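Local coordinates for protein oxalate biosynthetic component 1 (Burkholderia thailandensis, PDB 5IKY) that makes oxalate as a bifunctional enzyme of quorum sensing-dependent oxalogenesis, combining serine hydrolase activity with an additional lyase activity, at residues P265-N277 / A518-P530. Residues are numbered along the deposited sequence; the frame is centred on the assembly and turned at random.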
loop_
_atom_site.group_PDB
_atom_site.type_symbol
_atom_site.label_atom_id
_atom_site.label_comp_id
_atom_site.label_asym_id
_atom_site.label_seq_id
_atom_site.Cartn_x
_atom_site.Cartn_y
_atom_site.Cartn_z
ATOM N N PRO A 265 -14.783 -5.829 -5.829
ATOM C CA PRO A 265 -14.477 -6.588 -4.609
ATOM C C PRO A 265 -12.979 -6.794 -4.394
ATOM O O PRO A 265 -12.521 -6.791 -3.252
ATOM C CB PRO A 265 -15.178 -7.931 -4.844
ATOM C CG PRO A 265 -16.242 -7.635 -5.836
ATOM C CD PRO A 265 -15.642 -6.605 -6.743
ATOM N N THR A 266 -12.232 -6.962 -5.480
ATOM C CA THR A 266 -10.784 -7.135 -5.394
ATOM C C THR A 266 -10.113 -5.898 -4.801
ATOM O O THR A 266 -9.284 -6.004 -3.899
ATOM C CB THR A 266 -10.172 -7.428 -6.775
ATOM O OG1 THR A 266 -10.714 -8.652 -7.285
ATOM C CG2 THR A 266 -8.658 -7.553 -6.678
ATOM N N LEU A 267 -10.485 -4.725 -5.306
ATOM C CA LEU A 267 -9.929 -3.472 -4.810
ATOM C C LEU A 267 -10.337 -3.201 -3.364
ATOM O O LEU A 267 -9.539 -2.698 -2.578
ATOM C CB LEU A 267 -10.351 -2.306 -5.706
ATOM C CG LEU A 267 -9.584 -2.193 -7.025
ATOM C CD1 LEU A 267 -10.077 -1.011 -7.850
ATOM C CD2 LEU A 267 -8.092 -2.074 -6.754
ATOM N N LEU A 268 -11.577 -3.533 -3.015
ATOM C CA LEU A 268 -12.044 -3.382 -1.638
ATOM C C LEU A 268 -11.232 -4.254 -0.677
ATOM O O LEU A 268 -11.018 -3.885 0.477
ATOM C CB LEU A 268 -13.529 -3.730 -1.531
ATOM C CG LEU A 268 -14.541 -2.772 -2.159
ATOM C CD1 LEU A 268 -15.928 -3.377 -2.085
ATOM C CD2 LEU A 268 -14.514 -1.413 -1.478
ATOM N N ASP A 269 -10.788 -5.411 -1.163
ATOM C CA ASP A 269 -9.978 -6.333 -0.365
ATOM C C ASP A 269 -8.519 -5.897 -0.266
ATOM O O ASP A 269 -7.932 -5.901 0.816
ATOM C CB ASP A 269 -10.039 -7.746 -0.949
ATOM C CG ASP A 269 -11.175 -8.571 -0.379
ATOM O OD1 ASP A 269 -11.554 -8.343 0.789
ATOM O OD2 ASP A 269 -11.677 -9.465 -1.095
ATOM N N LEU A 270 -7.937 -5.529 -1.404
ATOM C CA LEU A 270 -6.514 -5.214 -1.479
ATOM C C LEU A 270 -6.216 -3.750 -1.160
ATOM O O LEU A 270 -5.126 -3.421 -0.687
ATOM C CB LEU A 270 -5.977 -5.561 -2.869
ATOM C CG LEU A 270 -5.969 -7.041 -3.259
ATOM C CD1 LEU A 270 -5.561 -7.213 -4.712
ATOM C CD2 LEU A 270 -5.028 -7.812 -2.357
ATOM N N GLU A 271 -7.178 -2.874 -1.433
ATOM C CA GLU A 271 -6.999 -1.439 -1.220
ATOM C C GLU A 271 -8.218 -0.819 -0.530
ATOM O O GLU A 271 -8.930 -0.021 -1.136
ATOM C CB GLU A 271 -6.741 -0.733 -2.554
ATOM C CG GLU A 271 -5.602 -1.326 -3.379
ATOM C CD GLU A 271 -4.229 -0.957 -2.841
ATOM O OE1 GLU A 271 -4.134 -0.010 -2.032
ATOM O OE2 GLU A 271 -3.244 -1.619 -3.230
ATOM N N PRO A 272 -8.446 -1.174 0.746
ATOM C CA PRO A 272 -9.670 -0.826 1.484
ATOM C C PRO A 272 -9.938 0.675 1.616
ATOM O O PRO A 272 -11.100 1.079 1.674
ATOM C CB PRO A 272 -9.432 -1.438 2.872
ATOM C CG PRO A 272 -8.372 -2.462 2.675
ATOM C CD PRO A 272 -7.499 -1.931 1.585
ATOM N N SER A 273 -8.887 1.487 1.671
ATOM C CA SER A 273 -9.054 2.919 1.904
ATOM C C SER A 273 -9.131 3.726 0.611
ATOM O O SER A 273 -9.546 4.886 0.622
ATOM C CB SER A 273 -7.913 3.450 2.774
ATOM O OG SER A 273 -7.930 2.840 4.055
ATOM N N ALA A 274 -8.734 3.108 -0.496
ATOM C CA ALA A 274 -8.723 3.782 -1.790
ATOM C C ALA A 274 -10.100 4.323 -2.143
ATOM O O ALA A 274 -11.092 3.596 -2.099
ATOM C CB ALA A 274 -8.234 2.833 -2.878
ATOM N N ILE A 275 -10.158 5.606 -2.484
ATOM C CA ILE A 275 -11.403 6.215 -2.922
ATOM C C ILE A 275 -11.654 5.816 -4.369
ATOM O O ILE A 275 -10.851 6.105 -5.254
ATOM C CB ILE A 275 -11.370 7.747 -2.772
ATOM C CG1 ILE A 275 -11.279 8.121 -1.292
ATOM C CG2 ILE A 275 -12.603 8.383 -3.400
ATOM C CD1 ILE A 275 -11.044 9.595 -1.039
ATOM N N LEU A 276 -12.767 5.130 -4.597
ATOM C CA LEU A 276 -13.070 4.577 -5.909
ATOM C C LEU A 276 -14.077 5.451 -6.639
ATOM O O LEU A 276 -15.144 5.779 -6.112
ATOM C CB LEU A 276 -13.592 3.146 -5.775
ATOM C CG LEU A 276 -12.645 2.229 -4.994
ATOM C CD1 LEU A 276 -13.219 0.827 -4.831
ATOM C CD2 LEU A 276 -11.279 2.179 -5.663
ATOM N N ASN A 277 -13.719 5.826 -7.860
ATOM C CA ASN A 277 -14.516 6.736 -8.668
ATOM C C ASN A 277 -14.855 6.083 -10.004
ATOM O O ASN A 277 -13.973 5.858 -10.835
ATOM C CB ASN A 277 -13.755 8.054 -8.859
ATOM C CG ASN A 277 -14.517 9.070 -9.687
ATOM O OD1 ASN A 277 -15.629 8.815 -10.151
ATOM N ND2 ASN A 277 -13.922 10.246 -9.861
ATOM N N ALA A 518 -5.311 8.413 0.765
ATOM C CA ALA A 518 -6.732 8.091 0.704
ATOM C C ALA A 518 -7.430 8.217 2.060
ATOM O O ALA A 518 -8.497 8.820 2.153
ATOM C CB ALA A 518 -6.923 6.688 0.141
ATOM N N GLU A 519 -6.823 7.657 3.103
ATOM C CA GLU A 519 -7.411 7.672 4.442
ATOM C C GLU A 519 -7.669 9.089 4.938
ATOM O O GLU A 519 -8.739 9.385 5.469
ATOM C CB GLU A 519 -6.507 6.938 5.431
ATOM C CG GLU A 519 -6.914 5.501 5.698
ATOM C CD GLU A 519 -5.910 4.769 6.566
ATOM O OE1 GLU A 519 -5.542 3.626 6.217
ATOM O OE2 GLU A 519 -5.488 5.339 7.595
ATOM N N THR A 520 -6.681 9.961 4.766
ATOM C CA THR A 520 -6.813 11.354 5.172
ATOM C C THR A 520 -7.892 12.057 4.354
ATOM O O THR A 520 -8.676 12.845 4.888
ATOM C CB THR A 520 -5.476 12.107 5.020
ATOM O OG1 THR A 520 -4.459 11.429 5.766
ATOM C CG2 THR A 520 -5.600 13.543 5.510
ATOM N N LEU A 521 -7.938 11.758 3.060
ATOM C CA LEU A 521 -8.879 12.412 2.160
ATOM C C LEU A 521 -10.316 12.016 2.477
ATOM O O LEU A 521 -11.226 12.843 2.387
ATOM C CB LEU A 521 -8.548 12.086 0.702
ATOM C CG LEU A 521 -9.343 12.879 -0.339
ATOM C CD1 LEU A 521 -9.228 14.371 -0.071
ATOM C CD2 LEU A 521 -8.862 12.559 -1.739
ATOM N N ARG A 522 -10.517 10.756 2.853
ATOM C CA ARG A 522 -11.850 10.284 3.216
ATOM C C ARG A 522 -12.400 11.076 4.400
ATOM O O ARG A 522 -13.609 11.278 4.509
ATOM C CB ARG A 522 -11.836 8.784 3.535
ATOM C CG ARG A 522 -11.429 7.913 2.360
ATOM C CD ARG A 522 -11.635 6.437 2.650
ATOM N NE ARG A 522 -13.007 6.036 2.373
ATOM C CZ ARG A 522 -13.385 5.366 1.293
ATOM N NH1 ARG A 522 -12.488 4.987 0.391
ATOM N NH2 ARG A 522 -14.660 5.050 1.128
ATOM N N ASP A 523 -11.510 11.533 5.278
ATOM C CA ASP A 523 -11.916 12.397 6.383
ATOM C C ASP A 523 -12.286 13.788 5.876
ATOM O O ASP A 523 -13.295 14.356 6.290
ATOM C CB ASP A 523 -10.811 12.504 7.438
ATOM C CG ASP A 523 -10.601 11.208 8.202
ATOM O OD1 ASP A 523 -11.451 10.297 8.087
ATOM O OD2 ASP A 523 -9.593 11.108 8.934
ATOM N N GLU A 524 -11.468 14.327 4.978
ATOM C CA GLU A 524 -11.702 15.659 4.425
ATOM C C GLU A 524 -12.997 15.743 3.619
ATOM O O GLU A 524 -13.622 16.800 3.551
ATOM C CB GLU A 524 -10.528 16.086 3.540
ATOM C CG GLU A 524 -9.317 16.605 4.293
ATOM C CD GLU A 524 -8.235 17.119 3.361
ATOM O OE1 GLU A 524 -8.582 17.742 2.335
ATOM O OE2 GLU A 524 -7.038 16.906 3.655
ATOM N N LEU A 525 -13.393 14.633 3.005
ATOM C CA LEU A 525 -14.562 14.621 2.131
ATOM C C LEU A 525 -15.787 14.045 2.831
ATOM O O LEU A 525 -16.881 14.026 2.266
ATOM C CB LEU A 525 -14.270 13.821 0.857
ATOM C CG LEU A 525 -13.049 14.243 0.034
ATOM C CD1 LEU A 525 -12.907 13.380 -1.215
ATOM C CD2 LEU A 525 -13.132 15.716 -0.338
ATOM N N GLY A 526 -15.599 13.574 4.058
ATOM C CA GLY A 526 -16.667 12.930 4.798
ATOM C C GLY A 526 -17.024 11.569 4.228
ATOM O O GLY A 526 -18.197 11.265 4.031
ATOM N N MET A 527 -16.009 10.749 3.962
ATOM C CA MET A 527 -16.218 9.433 3.360
ATOM C C MET A 527 -15.478 8.330 4.106
ATOM O O MET A 527 -15.007 7.372 3.490
ATOM C CB MET A 527 -15.761 9.422 1.900
ATOM C CG MET A 527 -16.499 10.367 0.980
ATOM S SD MET A 527 -15.755 10.351 -0.660
ATOM C CE MET A 527 -16.885 11.417 -1.548
ATOM N N SER A 528 -15.367 8.464 5.422
ATOM C CA SER A 528 -14.636 7.482 6.217
ATOM C C SER A 528 -15.287 6.105 6.112
ATOM O O SER A 528 -16.506 5.993 6.004
ATOM C CB SER A 528 -14.558 7.925 7.678
ATOM O OG SER A 528 -15.852 8.064 8.236
ATOM N N ARG A 529 -14.460 5.066 6.124
ATOM C CA ARG A 529 -14.938 3.688 6.051
ATOM C C ARG A 529 -15.747 3.327 7.295
ATOM O O ARG A 529 -15.537 3.907 8.360
ATOM C CB ARG A 529 -13.755 2.729 5.887
ATOM C CG ARG A 529 -13.160 2.700 4.489
ATOM C CD ARG A 529 -14.218 2.376 3.460
ATOM N NE ARG A 529 -13.644 2.019 2.167
ATOM C CZ ARG A 529 -14.345 1.946 1.040
ATOM N NH1 ARG A 529 -15.642 2.225 1.048
ATOM N NH2 ARG A 529 -13.750 1.614 -0.095
ATOM N N PRO A 530 -16.684 2.372 7.161
ATOM C CA PRO A 530 -17.543 1.961 8.280
ATOM C C PRO A 530 -16.782 1.514 9.532
ATOM O O PRO A 530 -17.180 1.884 10.638
ATOM C CB PRO A 530 -18.341 0.793 7.693
ATOM C CG PRO A 530 -18.393 1.083 6.231
ATOM C CD PRO A 530 -17.073 1.718 5.898
#
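The carbonyl oxygen of Pro-272 receives Arg-529 twice: NE donates to O at 2.8 Å, in the guanidinium plane and nearly in line with the C=O bond, and NH2 adds a weak second bond. A bend at chi2 (-56°) brings the guanidinium of Arg-529 to the type I turn 271-274, where NH2 also reaches CD2 of Leu-268. Beside it, Arg-522 shows how one arginine can join two loops. Its NH1 bonds Ser-273 O at 3.0 Å, arriving from above the carbonyl plane, and Ala-274 O weakly, while NE returns to Met-527 O at 2.7 Å, just past the Schellman motif at Gly-526. NE of Arg-529 lies over one face of the Arg-522 guanidinium, toward its rim; Asp-309, in a salt bridge with Arg-522 NH2, an atom less surely placed, probably balances their like charges. Nearby, Ser-273 OG lies against CG of Glu-519, whose carboxylate is held by the backbone N atoms of Asn-706 and Gly-708. Alongside these polar bonds, the side chains of Ile-275 and Leu-521 cross at about a right angle, CD1 of Ile-275 lying 3.7 Å from CD2 of Leu-521, and Ile-275 slides past Arg-522 in the opposite direction. The turn carries helix 257-270 into strand 275-278, between parallel strands 223-226 and 310-313 of a TIM-barrel-like sheet; helix 518-524 meets the strand's start through Ile-275, with Leu-521 also touching Val-223.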